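Local coordinates for sialyltransferase 0160 (Photobacterium damselae, PDB 4R84), which probably transfers sialic acid from CMP-sialic acid to a galactoside acceptor, as a GT-B fold glycosyltransferase, at residues 205-208 with 209-212; 214-217 with 218-222; 276-279 with 280-284; 239-242 with 243-247; 263-267 with 268-272. All coordinates share one frame; numbering follows the deposited sequence.

Interaction 1: 205-208 with 209-212; sequences TAHV and FNNL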
loop_
_atom_site.group_PDB
_atom_site.type_symbol
_atom_site.label_atom_id
_atom_site.label_comp_id
_atom_site.label_asym_id
_atom_site.label_seq_id
_atom_site.Cartn_x
_atom_site.Cartn_y
_atom_site.Cartn_z
ATOM N N THR A 205 7.153 5.940 -1.062
ATOM C CA THR A 205 8.442 6.193 -0.411
ATOM C C THR A 205 9.288 7.226 -1.169
ATOM O O THR A 205 9.838 8.143 -0.560
ATOM C CB THR A 205 9.257 4.900 -0.264
ATOM O OG1 THR A 205 8.504 3.960 0.500
ATOM C CG2 THR A 205 10.578 5.180 0.437
ATOM N N ALA A 206 9.402 7.062 -2.482
ATOM C CA ALA A 206 10.267 7.951 -3.267
ATOM C C ALA A 206 9.800 9.404 -3.166
ATOM O O ALA A 206 10.606 10.333 -3.228
ATOM C CB ALA A 206 10.332 7.490 -4.744
ATOM N N HIS A 207 8.504 9.606 -2.955
ATOM C CA HIS A 207 7.983 10.965 -3.000
ATOM C C HIS A 207 7.406 11.438 -1.687
ATOM O O HIS A 207 6.632 12.381 -1.667
ATOM C CB HIS A 207 6.942 11.060 -4.103
ATOM C CG HIS A 207 7.516 10.764 -5.452
ATOM N ND1 HIS A 207 7.465 9.510 -6.020
ATOM C CD2 HIS A 207 8.216 11.539 -6.311
ATOM C CE1 HIS A 207 8.077 9.535 -7.190
ATOM N NE2 HIS A 207 8.542 10.755 -7.390
ATOM N N VAL A 208 7.823 10.808 -0.593
ATOM C CA VAL A 208 7.320 11.180 0.721
ATOM C C VAL A 208 7.572 12.659 1.041
ATOM O O VAL A 208 6.704 13.328 1.620
ATOM C CB VAL A 208 7.927 10.281 1.836
ATOM C CG1 VAL A 208 9.448 10.332 1.814
ATOM C CG2 VAL A 208 7.396 10.693 3.207
ATOM N N PHE A 209 8.727 13.190 0.637
ATOM C CA PHE A 209 9.044 14.572 0.980
ATOM C C PHE A 209 8.227 15.577 0.170
ATOM O O PHE A 209 8.054 16.725 0.581
ATOM C CB PHE A 209 10.539 14.865 0.790
ATOM C CG PHE A 209 10.943 16.190 1.353
ATOM C CD1 PHE A 209 11.020 16.371 2.722
ATOM C CD2 PHE A 209 11.219 17.263 0.519
ATOM C CE1 PHE A 209 11.367 17.595 3.255
ATOM C CE2 PHE A 209 11.573 18.492 1.047
ATOM C CZ PHE A 209 11.642 18.654 2.420
ATOM N N ASN A 210 7.734 15.158 -0.988
ATOM C CA ASN A 210 6.858 16.041 -1.755
ATOM C C ASN A 210 5.425 16.009 -1.226
ATOM O O ASN A 210 4.652 16.929 -1.480
ATOM C CB ASN A 210 6.873 15.664 -3.235
ATOM C CG ASN A 210 8.132 16.118 -3.938
ATOM O OD1 ASN A 210 8.808 17.051 -3.493
ATOM N ND2 ASN A 210 8.448 15.472 -5.051
ATOM N N ASN A 211 5.070 14.947 -0.504
ATOM C CA ASN A 211 3.672 14.768 -0.103
ATOM C C ASN A 211 3.324 15.106 1.341
ATOM O O ASN A 211 2.234 15.620 1.598
ATOM C CB ASN A 211 3.228 13.321 -0.366
ATOM C CG ASN A 211 3.071 13.013 -1.850
ATOM O OD1 ASN A 211 2.843 13.908 -2.673
ATOM N ND2 ASN A 211 3.195 11.732 -2.197
ATOM N N LEU A 212 4.212 14.810 2.290
ATOM C CA LEU A 212 3.837 14.974 3.703
ATOM C C LEU A 212 4.144 16.355 4.310
ATOM O O LEU A 212 3.321 16.876 5.070
ATOM C CB LEU A 212 4.499 13.888 4.561
ATOM C CG LEU A 212 4.131 12.445 4.167
ATOM C CD1 LEU A 212 4.593 11.448 5.232
ATOM C CD2 LEU A 212 2.629 12.294 3.940
HETATM O O HOH W 1 10.967 12.174 -0.936
#
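Val208 and Leu212 make the apolar part of this contact. Val208 CG2 meets Leu212 CD1 at 3.5 Å, and the two side chains cross at a slant. The valine places CG2 anti to its backbone N (CG1 at chi1 56°), which carries this methyl toward the leucine one turn on. Both residues also pack on strand 225-233, Val208 on Leu232 and Leu212 on Ile230.

The backbone bonds are those of a short helix. Val208 O accepts two N-H groups. Leu212 N comes nearly end-on to the carbonyl at 3.0 Å, with an N-H...O angle of 164°. Asn211 N, at 3.1 Å, sits well above the carbonyl plane. His207 O receives weaker bonds, from Asn210 N at 3.1 Å and from Asn211 N.

Among the polar side chains, the amide of Asn210 stands at the edge of the His207 ring, with ND2 4.1 Å from CD2 and the planes 30° apart. This is contact without a hydrogen bond. The Asn211 amide turns instead to Thr203 and Asn178.

One water bridges the start of the helix. It donates to Ala206 O at 3.0 Å and accepts from Phe209 N at 2.9 Å, so it satisfies an N-H of the first turn.

His207 holds the N-cap position inside a type I turn from Thr205 to Val208. The arrangement is that of a strand-to-helix connection at the C-terminal end of a parallel strand, as in Rossmann-like domains. The His207 side chain lies about 9 Å from the bound CMP-3-fluoro-sialic acid.

Interaction 2: 214-217 with 218-222; sequences PIIQ and PLYNN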
loop_
_atom_site.group_PDB
_atom_site.type_symbol
_atom_site.label_atom_id
_atom_site.label_comp_id
_atom_site.label_asym_id
_atom_site.label_seq_id
_atom_site.Cartn_x
_atom_site.Cartn_y
_atom_site.Cartn_z
ATOM N N PRO A 214 3.759 19.368 3.235
ATOM C CA PRO A 214 2.700 20.376 3.096
ATOM C C PRO A 214 1.545 20.215 4.063
ATOM O O PRO A 214 0.816 21.182 4.295
ATOM C CB PRO A 214 2.210 20.172 1.665
ATOM C CG PRO A 214 3.384 19.609 0.952
ATOM C CD PRO A 214 4.035 18.711 1.944
ATOM N N ILE A 215 1.366 19.007 4.601
ATOM C CA ILE A 215 0.321 18.768 5.576
ATOM C C ILE A 215 0.877 18.933 6.994
ATOM O O ILE A 215 0.239 19.545 7.872
ATOM C CB ILE A 215 -0.281 17.354 5.431
ATOM C CG1 ILE A 215 -0.870 17.167 4.028
ATOM C CG2 ILE A 215 -1.348 17.129 6.519
ATOM C CD1 ILE A 215 -1.199 15.694 3.686
ATOM N N ILE A 216 2.065 18.376 7.224
ATOM C CA ILE A 216 2.670 18.416 8.558
ATOM C C ILE A 216 3.019 19.837 9.015
ATOM O O ILE A 216 2.770 20.190 10.164
ATOM C CB ILE A 216 3.924 17.547 8.616
ATOM C CG1 ILE A 216 3.521 16.073 8.504
ATOM C CG2 ILE A 216 4.701 17.807 9.917
ATOM C CD1 ILE A 216 4.679 15.118 8.457
ATOM N N GLN A 217 3.564 20.658 8.121
ATOM C CA GLN A 217 4.010 22.005 8.509
ATOM C C GLN A 217 2.920 22.896 9.126
ATOM O O GLN A 217 3.142 23.459 10.198
ATOM C CB GLN A 217 4.645 22.723 7.315
ATOM C CG GLN A 217 6.067 22.285 7.039
ATOM C CD GLN A 217 6.659 22.972 5.830
ATOM O OE1 GLN A 217 5.946 23.323 4.894
ATOM N NE2 GLN A 217 7.969 23.189 5.853
ATOM N N PRO A 218 1.752 23.050 8.468
ATOM C CA PRO A 218 0.774 23.941 9.112
ATOM C C PRO A 218 0.139 23.377 10.388
ATOM O O PRO A 218 -0.461 24.136 11.149
ATOM C CB PRO A 218 -0.290 24.144 8.022
ATOM C CG PRO A 218 -0.159 22.962 7.136
ATOM C CD PRO A 218 1.293 22.599 7.140
ATOM N N LEU A 219 0.285 22.079 10.640
ATOM C CA LEU A 219 -0.293 21.488 11.834
ATOM C C LEU A 219 0.736 21.357 12.944
ATOM O O LEU A 219 0.406 20.933 14.050
ATOM C CB LEU A 219 -0.861 20.101 11.522
ATOM C CG LEU A 219 -2.036 20.031 10.549
ATOM C CD1 LEU A 219 -2.322 18.575 10.196
ATOM C CD2 LEU A 219 -3.267 20.714 11.139
ATOM N N TYR A 220 1.987 21.697 12.640
ATOM C CA TYR A 220 3.097 21.314 13.509
ATOM C C TYR A 220 2.964 21.839 14.938
ATOM O O TYR A 220 3.265 21.132 15.908
ATOM C CB TYR A 220 4.423 21.789 12.921
ATOM C CG TYR A 220 5.612 21.215 13.643
ATOM C CD1 TYR A 220 6.121 21.835 14.781
ATOM C CD2 TYR A 220 6.236 20.061 13.186
ATOM C CE1 TYR A 220 7.200 21.311 15.455
ATOM C CE2 TYR A 220 7.327 19.537 13.846
ATOM C CZ TYR A 220 7.803 20.170 14.982
ATOM O OH TYR A 220 8.888 19.662 15.651
ATOM N N ASN A 221 2.498 23.072 15.068
ATOM C CA ASN A 221 2.448 23.687 16.379
ATOM C C ASN A 221 1.103 23.509 17.061
ATOM O O ASN A 221 0.871 24.044 18.151
ATOM C CB ASN A 221 2.789 25.164 16.254
ATOM C CG ASN A 221 4.206 25.382 15.766
ATOM O OD1 ASN A 221 5.136 24.695 16.201
ATOM N ND2 ASN A 221 4.378 26.320 14.845
ATOM N N ASN A 222 0.237 22.723 16.432
ATOM C CA ASN A 222 -1.052 22.366 17.025
ATOM C C ASN A 222 -0.941 21.142 17.935
ATOM O O ASN A 222 -0.945 20.001 17.472
ATOM C CB ASN A 222 -2.089 22.122 15.921
ATOM C CG ASN A 222 -3.509 22.090 16.464
ATOM O OD1 ASN A 222 -3.722 21.805 17.639
ATOM N ND2 ASN A 222 -4.483 22.366 15.606
#
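Ile215 sets CG2 facing away from its backbone N (CG1 at chi1 -59°), and Leu219 turns CG away from its own carbonyl carbon (chi1 -65°). The two side chains therefore run side by side in the same direction. Ile215 CG2 meets Leu219 CD1 at 4.1 Å. Both reach Ile187 of helix 181-192, and both touch strand 197-204, Ile215 at Phe201 and Leu219 at Ile199.

Ile216 and Tyr220 form a second, looser pair. Ile216 CG2 lies near the plane of the tyrosine ring, at its edge, 4.3 Å from CD2.

Pro218 has no N-H to give, so the helical bonding is broken at this point. Its ring carbons occupy the place instead. Pro218 CD approaches Pro214 O at 3.2 Å, while its CG lies 3.5 Å from Ile215 O. The chain is kinked here.

Beyond the proline the bonds shorten their span. Leu219 N makes a weak bond to Ile216 O at 3.2 Å. Tyr220 N bonds to Gln217 O at 3.2 Å with an angle of 164°, from above the carbonyl plane. The Gln217 amide bonds outside the helix, to Tyr266 O.

A type I turn from Leu219 to Asn222 follows. The whole is a proline-kinked last turn of an amphipathic helix, packed on the sheet of a Rossmann-like domain.

Interaction 3: 276-279 with 280-284; sequences KGMG and NRYNW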
loop_
_atom_site.group_PDB
_atom_site.type_symbol
_atom_site.label_atom_id
_atom_site.label_comp_id
_atom_site.label_asym_id
_atom_site.label_seq_id
_atom_site.Cartn_x
_atom_site.Cartn_y
_atom_site.Cartn_z
ATOM N N LYS A 276 18.415 17.117 1.210
ATOM C CA LYS A 276 18.409 16.712 -0.179
ATOM C C LYS A 276 18.689 15.212 -0.232
ATOM O O LYS A 276 19.356 14.655 0.651
ATOM C CB LYS A 276 19.432 17.499 -1.001
ATOM C CG LYS A 276 19.322 17.219 -2.504
ATOM C CD LYS A 276 20.379 17.939 -3.326
ATOM C CE LYS A 276 20.194 17.649 -4.820
ATOM N NZ LYS A 276 18.967 18.269 -5.405
ATOM N N GLY A 277 18.150 14.560 -1.253
ATOM C CA GLY A 277 18.418 13.157 -1.477
ATOM C C GLY A 277 17.853 12.254 -0.403
ATOM O O GLY A 277 16.761 12.515 0.118
ATOM N N MET A 278 18.612 11.216 -0.058
ATOM C CA MET A 278 18.139 10.155 0.818
ATOM C C MET A 278 17.718 10.690 2.174
ATOM O O MET A 278 16.883 10.089 2.851
ATOM C CB MET A 278 19.205 9.072 0.971
ATOM C CG MET A 278 19.432 8.303 -0.328
ATOM S SD MET A 278 17.899 7.595 -0.961
ATOM C CE MET A 278 18.475 6.648 -2.370
ATOM N N GLY A 279 18.282 11.834 2.549
ATOM C CA GLY A 279 17.974 12.448 3.824
ATOM C C GLY A 279 16.539 12.899 3.969
ATOM O O GLY A 279 16.066 13.101 5.092
ATOM N N ASN A 280 15.822 13.062 2.862
ATOM C CA ASN A 280 14.415 13.440 3.004
ATOM C C ASN A 280 13.514 12.238 2.818
ATOM O O ASN A 280 12.293 12.370 2.809
ATOM C CB ASN A 280 14.035 14.573 2.030
ATOM C CG ASN A 280 14.044 14.157 0.565
ATOM O OD1 ASN A 280 13.732 13.023 0.206
ATOM N ND2 ASN A 280 14.361 15.108 -0.299
ATOM N N ARG A 281 14.132 11.067 2.672
ATOM C CA ARG A 281 13.403 9.846 2.349
ATOM C C ARG A 281 13.466 8.826 3.490
ATOM O O ARG A 281 12.451 8.250 3.875
ATOM C CB ARG A 281 13.978 9.225 1.057
ATOM C CG ARG A 281 13.266 7.962 0.583
ATOM C CD ARG A 281 13.825 7.440 -0.753
ATOM N NE ARG A 281 13.716 8.428 -1.826
ATOM C CZ ARG A 281 13.894 8.160 -3.121
ATOM N NH1 ARG A 281 14.192 6.928 -3.528
ATOM N NH2 ARG A 281 13.765 9.125 -4.019
ATOM N N TYR A 282 14.665 8.601 4.018
ATOM C CA TYR A 282 14.868 7.512 4.965
ATOM C C TYR A 282 15.201 7.995 6.374
ATOM O O TYR A 282 15.845 7.287 7.147
ATOM C CB TYR A 282 15.965 6.561 4.465
ATOM C CG TYR A 282 15.527 5.737 3.279
ATOM C CD1 TYR A 282 14.471 4.840 3.384
ATOM C CD2 TYR A 282 16.176 5.850 2.060
ATOM C CE1 TYR A 282 14.065 4.085 2.298
ATOM C CE2 TYR A 282 15.781 5.100 0.964
ATOM C CZ TYR A 282 14.738 4.219 1.084
ATOM O OH TYR A 282 14.350 3.479 -0.005
ATOM N N ASN A 283 14.743 9.196 6.711
ATOM C CA ASN A 283 14.872 9.711 8.079
ATOM C C ASN A 283 13.543 9.863 8.813
ATOM O O ASN A 283 13.510 10.372 9.935
ATOM C CB ASN A 283 15.569 11.065 8.074
ATOM C CG ASN A 283 17.066 10.946 8.158
ATOM O OD1 ASN A 283 17.597 9.976 8.708
ATOM N ND2 ASN A 283 17.763 11.934 7.610
ATOM N N TRP A 284 12.445 9.463 8.185
ATOM C CA TRP A 284 11.137 9.695 8.800
ATOM C C TRP A 284 10.962 8.887 10.079
ATOM O O TRP A 284 10.291 9.345 11.007
ATOM C CB TRP A 284 10.021 9.400 7.806
ATOM C CG TRP A 284 9.980 10.477 6.751
ATOM C CD1 TRP A 284 10.682 10.510 5.580
ATOM C CD2 TRP A 284 9.220 11.686 6.798
ATOM N NE1 TRP A 284 10.403 11.671 4.897
ATOM C CE2 TRP A 284 9.509 12.414 5.633
ATOM C CE3 TRP A 284 8.324 12.236 7.729
ATOM C CZ2 TRP A 284 8.924 13.653 5.353
ATOM C CZ3 TRP A 284 7.745 13.466 7.456
ATOM C CH2 TRP A 284 8.046 14.160 6.275
#
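Met278 O is gripped by two backbone N-H groups of the turn that follows. Tyr282 N lies nearly in line with the carbonyl at 2.9 Å, and Arg281 N reaches it at 2.9 Å from above the carbonyl plane. The Arg281 bond and that of Asn280 N to Gly277 O, at 3.0 Å, make a short 3-10 turn in the loop between helix 252-267 and strand 290-294. Tyr282 N adds an i to i+4 bond.

Met278 and Tyr282 lie side by side and make a Met-aromatic contact. The sulfur SD sits at the ring edge, 3.8 Å from Tyr282 CE2. A bend in the methionine chain (chi2 -55°) brings it there. The same sulfur stands over one face of the Arg281 guanidinium. On the tyrosine, Arg281 CG covers a ring face above its centre. The three side chains thus pack on one another, and helix 237-246 packs against them.

Gly277 has a positive phi, which favours glycine at this place. Asn283 ND2 bonds to Gly279 O at 3.3 Å, in the carbonyl plane and on a lone pair. The amide has further partners in Leu256 O and Tyr312 OH, which tie the turn to two helices.

The Trp284 side chain reaches back to the turn, and its NE1 donates to Asn280 O at 2.9 Å from above the carbonyl plane.

Interaction 4: 239-242 with 243-247; sequences EYVS and LYQWK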
loop_
_atom_site.group_PDB
_atom_site.type_symbol
_atom_site.label_atom_id
_atom_site.label_comp_id
_atom_site.label_asym_id
_atom_site.label_seq_id
_atom_site.Cartn_x
_atom_site.Cartn_y
_atom_site.Cartn_z
ATOM N N GLU A 239 13.001 3.142 -6.616
ATOM C CA GLU A 239 13.640 3.213 -5.302
ATOM C C GLU A 239 14.930 2.399 -5.267
ATOM O O GLU A 239 15.848 2.725 -4.528
ATOM C CB GLU A 239 12.702 2.725 -4.193
ATOM C CG GLU A 239 11.682 3.775 -3.722
ATOM C CD GLU A 239 10.353 3.691 -4.468
ATOM O OE1 GLU A 239 10.275 2.926 -5.462
ATOM O OE2 GLU A 239 9.387 4.386 -4.060
ATOM N N TYR A 240 14.981 1.320 -6.042
ATOM C CA TYR A 240 16.138 0.418 -6.039
ATOM C C TYR A 240 17.261 0.979 -6.896
ATOM O O TYR A 240 18.417 0.906 -6.513
ATOM C CB TYR A 240 15.695 -0.995 -6.491
ATOM C CG TYR A 240 14.783 -1.521 -5.415
ATOM C CD1 TYR A 240 13.446 -1.123 -5.363
ATOM C CD2 TYR A 240 15.275 -2.315 -4.377
ATOM C CE1 TYR A 240 12.619 -1.520 -4.328
ATOM C CE2 TYR A 240 14.448 -2.732 -3.349
ATOM C CZ TYR A 240 13.121 -2.328 -3.326
ATOM O OH TYR A 240 12.277 -2.709 -2.302
ATOM N N VAL A 241 16.905 1.588 -8.023
ATOM C CA VAL A 241 17.878 2.297 -8.836
ATOM C C VAL A 241 18.499 3.436 -8.029
ATOM O O VAL A 241 19.707 3.668 -8.100
ATOM C CB VAL A 241 17.248 2.848 -10.133
ATOM C CG1 VAL A 241 18.227 3.767 -10.852
ATOM C CG2 VAL A 241 16.849 1.697 -11.052
ATOM N N SER A 242 17.677 4.138 -7.246
ATOM C CA SER A 242 18.187 5.241 -6.440
ATOM C C SER A 242 19.136 4.743 -5.362
ATOM O O SER A 242 20.157 5.370 -5.090
ATOM C CB SER A 242 17.034 6.023 -5.784
ATOM O OG SER A 242 16.224 6.626 -6.779
ATOM N N LEU A 243 18.786 3.624 -4.741
ATOM C CA LEU A 243 19.637 3.001 -3.735
ATOM C C LEU A 243 20.949 2.527 -4.367
ATOM O O LEU A 243 22.026 2.722 -3.805
ATOM C CB LEU A 243 18.901 1.837 -3.055
ATOM C CG LEU A 243 17.914 2.257 -1.943
ATOM C CD1 LEU A 243 17.025 1.089 -1.558
ATOM C CD2 LEU A 243 18.672 2.795 -0.735
ATOM N N TYR A 244 20.848 1.923 -5.545
ATOM C CA TYR A 244 22.027 1.475 -6.276
ATOM C C TYR A 244 22.996 2.627 -6.544
ATOM O O TYR A 244 24.207 2.497 -6.349
ATOM C CB TYR A 244 21.606 0.835 -7.593
ATOM C CG TYR A 244 22.761 0.413 -8.460
ATOM C CD1 TYR A 244 23.351 -0.829 -8.301
ATOM C CD2 TYR A 244 23.266 1.263 -9.442
ATOM C CE1 TYR A 244 24.430 -1.221 -9.097
ATOM C CE2 TYR A 244 24.326 0.881 -10.232
ATOM C CZ TYR A 244 24.900 -0.361 -10.060
ATOM O OH TYR A 244 25.957 -0.731 -10.860
ATOM N N GLN A 245 22.454 3.755 -6.994
ATOM C CA GLN A 245 23.273 4.897 -7.356
ATOM C C GLN A 245 23.876 5.578 -6.137
ATOM O O GLN A 245 24.854 6.315 -6.255
ATOM C CB GLN A 245 22.442 5.892 -8.172
ATOM C CG GLN A 245 22.114 5.395 -9.578
ATOM C CD GLN A 245 21.091 6.259 -10.303
ATOM O OE1 GLN A 245 20.250 6.911 -9.685
ATOM N NE2 GLN A 245 21.170 6.273 -11.628
ATOM N N TRP A 246 23.315 5.297 -4.963
ATOM C CA TRP A 246 23.691 5.970 -3.718
ATOM C C TRP A 246 24.606 5.114 -2.825
ATOM O O TRP A 246 25.260 5.636 -1.914
ATOM C CB TRP A 246 22.399 6.354 -2.971
ATOM C CG TRP A 246 22.538 6.865 -1.577
ATOM C CD1 TRP A 246 22.777 8.154 -1.187
ATOM C CD2 TRP A 246 22.372 6.106 -0.379
ATOM N NE1 TRP A 246 22.797 8.231 0.188
ATOM C CE2 TRP A 246 22.548 6.986 0.706
ATOM C CE3 TRP A 246 22.108 4.759 -0.119
ATOM C CZ2 TRP A 246 22.471 6.560 2.030
ATOM C CZ3 TRP A 246 22.036 4.342 1.178
ATOM C CH2 TRP A 246 22.214 5.238 2.248
ATOM N N LYS A 247 24.667 3.812 -3.097
ATOM C CA LYS A 247 25.231 2.855 -2.142
ATOM C C LYS A 247 26.727 3.055 -1.880
ATOM O O LYS A 247 27.228 2.655 -0.826
ATOM C CB LYS A 247 24.973 1.414 -2.606
ATOM C CG LYS A 247 25.712 0.966 -3.878
ATOM C CD LYS A 247 25.397 -0.502 -4.178
ATOM C CE LYS A 247 25.941 -0.970 -5.529
ATOM N NZ LYS A 247 27.410 -0.742 -5.654
#
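Helix 237-246 follows strand 225-233 in a Rossmann-like domain, and its Val241 side chain lies about 7 Å from the bound CMP-3-fluoro-sialic acid. Three i to i+4 bonds carry the contact. Tyr244 N bonds to Tyr240 O at 2.8 Å, Gln245 N to Val241 O at 3.0 Å, and Leu243 N to Glu239 O at 3.1 Å.

Val241 and Gln245 are the side chains that meet. They lie alongside each other and point the same way. The valine methyl CG1, trans to the main-chain nitrogen (chi1 171°), touches Gln245 CD at 3.8 Å. The glutamine chain is extended beyond CG, so its amide rather than its stem lies next to the methyl.

Leu243 leans over the preceding turn, its CG 3.3 Å from Glu239 O. Trp246 CB presses on Ser242 O at 3.2 Å, while its ring leads off toward Met278.

The polar ends find partners beyond the contact: Glu239 accepts from Ala206 N, Tyr240 OH bonds to Asp234, and Ser242 OG bonds back to Ser238 O, one turn earlier. Tyr244 packs on helix 483-490.

The arrangement is a regular alpha-helix, as in the beta-alpha-beta units of a Rossmann-like domain.

Interaction 5: 263-267 with 268-272; sequences LANYL and AGTSP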
loop_
_atom_site.group_PDB
_atom_site.type_symbol
_atom_site.label_atom_id
_atom_site.label_comp_id
_atom_site.label_asym_id
_atom_site.label_seq_id
_atom_site.Cartn_x
_atom_site.Cartn_y
_atom_site.Cartn_z
ATOM N N LEU A 263 15.616 17.782 8.482
ATOM C CA LEU A 263 14.221 17.430 8.242
ATOM C C LEU A 263 13.331 17.966 9.360
ATOM O O LEU A 263 12.293 18.570 9.106
ATOM C CB LEU A 263 14.066 15.916 8.090
ATOM C CG LEU A 263 12.636 15.418 7.818
ATOM C CD1 LEU A 263 12.039 16.079 6.588
ATOM C CD2 LEU A 263 12.615 13.896 7.671
ATOM N N ALA A 264 13.756 17.754 10.599
ATOM C CA ALA A 264 12.993 18.194 11.776
ATOM C C ALA A 264 12.720 19.700 11.791
ATOM O O ALA A 264 11.595 20.131 12.053
ATOM C CB ALA A 264 13.722 17.786 13.045
ATOM N N ASN A 265 13.749 20.503 11.531
ATOM C CA ASN A 265 13.595 21.954 11.565
ATOM C C ASN A 265 12.765 22.471 10.404
ATOM O O ASN A 265 12.062 23.467 10.534
ATOM C CB ASN A 265 14.958 22.647 11.566
ATOM C CG ASN A 265 15.756 22.357 12.818
ATOM O OD1 ASN A 265 15.200 22.021 13.857
ATOM N ND2 ASN A 265 17.075 22.484 12.720
ATOM N N TYR A 266 12.850 21.794 9.266
ATOM C CA TYR A 266 12.050 22.165 8.107
ATOM C C TYR A 266 10.573 21.937 8.408
ATOM O O TYR A 266 9.723 22.786 8.123
ATOM C CB TYR A 266 12.479 21.360 6.877
ATOM C CG TYR A 266 11.727 21.731 5.626
ATOM C CD1 TYR A 266 12.092 22.848 4.880
ATOM C CD2 TYR A 266 10.662 20.958 5.175
ATOM C CE1 TYR A 266 11.406 23.194 3.732
ATOM C CE2 TYR A 266 9.974 21.297 4.028
ATOM C CZ TYR A 266 10.353 22.418 3.308
ATOM O OH TYR A 266 9.674 22.756 2.157
ATOM N N LEU A 267 10.277 20.782 8.994
ATOM C CA LEU A 267 8.912 20.457 9.356
ATOM C C LEU A 267 8.392 21.412 10.428
ATOM O O LEU A 267 7.228 21.812 10.385
ATOM C CB LEU A 267 8.793 19.004 9.832
ATOM C CG LEU A 267 9.121 17.909 8.807
ATOM C CD1 LEU A 267 8.925 16.508 9.421
ATOM C CD2 LEU A 267 8.249 18.079 7.584
ATOM N N ALA A 268 9.264 21.787 11.366
ATOM C CA ALA A 268 8.882 22.668 12.480
ATOM C C ALA A 268 8.694 24.121 12.033
ATOM O O ALA A 268 8.226 24.960 12.804
ATOM C CB ALA A 268 9.912 22.589 13.599
ATOM N N GLY A 269 9.081 24.410 10.796
ATOM C CA GLY A 269 8.925 25.731 10.212
ATOM C C GLY A 269 9.839 26.783 10.808
ATOM O O GLY A 269 9.478 27.957 10.898
ATOM N N THR A 270 11.030 26.362 11.215
ATOM C CA THR A 270 12.004 27.284 11.782
ATOM C C THR A 270 13.200 27.424 10.852
ATOM O O THR A 270 14.138 28.170 11.140
ATOM C CB THR A 270 12.483 26.829 13.170
ATOM O OG1 THR A 270 13.072 25.529 13.075
ATOM C CG2 THR A 270 11.315 26.790 14.151
ATOM N N SER A 271 13.156 26.704 9.737
ATOM C CA SER A 271 14.198 26.796 8.718
ATOM C C SER A 271 13.631 26.489 7.341
ATOM O O SER A 271 12.739 25.654 7.211
ATOM C CB SER A 271 15.347 25.840 9.021
ATOM O OG SER A 271 16.308 25.882 7.980
ATOM N N PRO A 272 14.131 27.185 6.308
ATOM C CA PRO A 272 13.720 26.937 4.923
ATOM C C PRO A 272 14.553 25.857 4.238
ATOM O O PRO A 272 14.216 25.439 3.132
ATOM C CB PRO A 272 13.943 28.300 4.242
ATOM C CG PRO A 272 14.517 29.214 5.308
ATOM C CD PRO A 272 15.032 28.339 6.396
HETATM O O HOH W 2 13.066 23.739 15.148
#
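Thr270 N closes the end of helix 252-267 by bonding to Asn265 O at 3.1 Å, nearly end-on to the carbonyl and with an angle of 166°. Gly269 N bonds to Tyr266 O at 3.2 Å from above the carbonyl plane. Together these make a Schellman motif. Gly269 has a positive phi, which lets the chain turn back. The last regular bond before it runs from Ala268 N to Ala264 O at 2.9 Å.

The side chains add to the cap. Asn265 CB lies 3.8 Å from Thr270 OG1 and also touches Ser271 CB. In Tyr266, CG stands opposite the backbone N (chi1 -178°), which swings the ring toward the returning chain. Pro272 O then sits near the ring plane at its edge, 3.6 Å from Tyr266 CE1.

Further out, Tyr266 O, the carbonyl that receives Gly269 N, has a second donor from helix 213-219. The Tyr266 ring meets Phe209, and Leu267 packs on Trp284 and Tyr288. Ala268 is touched by Tyr220.

On the surface side a water joins the two polar side chains. It donates to Asn265 OD1 at 3.0 Å and stands 2.7 Å from Thr270 OG1.

How the interactions relate
The five contacts are all local, and they differ mainly in how a helix or turn begins, runs or ends. Interaction 1 starts a helix, interaction 2 breaks one at a proline, interaction 4 is regular helix, and interaction 5 closes one with a glycine. Interaction 3 is a turn in a loop. It touches all the others, chiefly through Trp284, Arg281 and Met278. Interactions 1 to 4 are partly buried, while interaction 5 lies at the surface. Interaction 2 and interaction 5 are joined by the Gln217 amide, whereas Glu239 ties interaction 4 to interaction 1. Interactions 1 and 4 lie nearest the bound donor analogue.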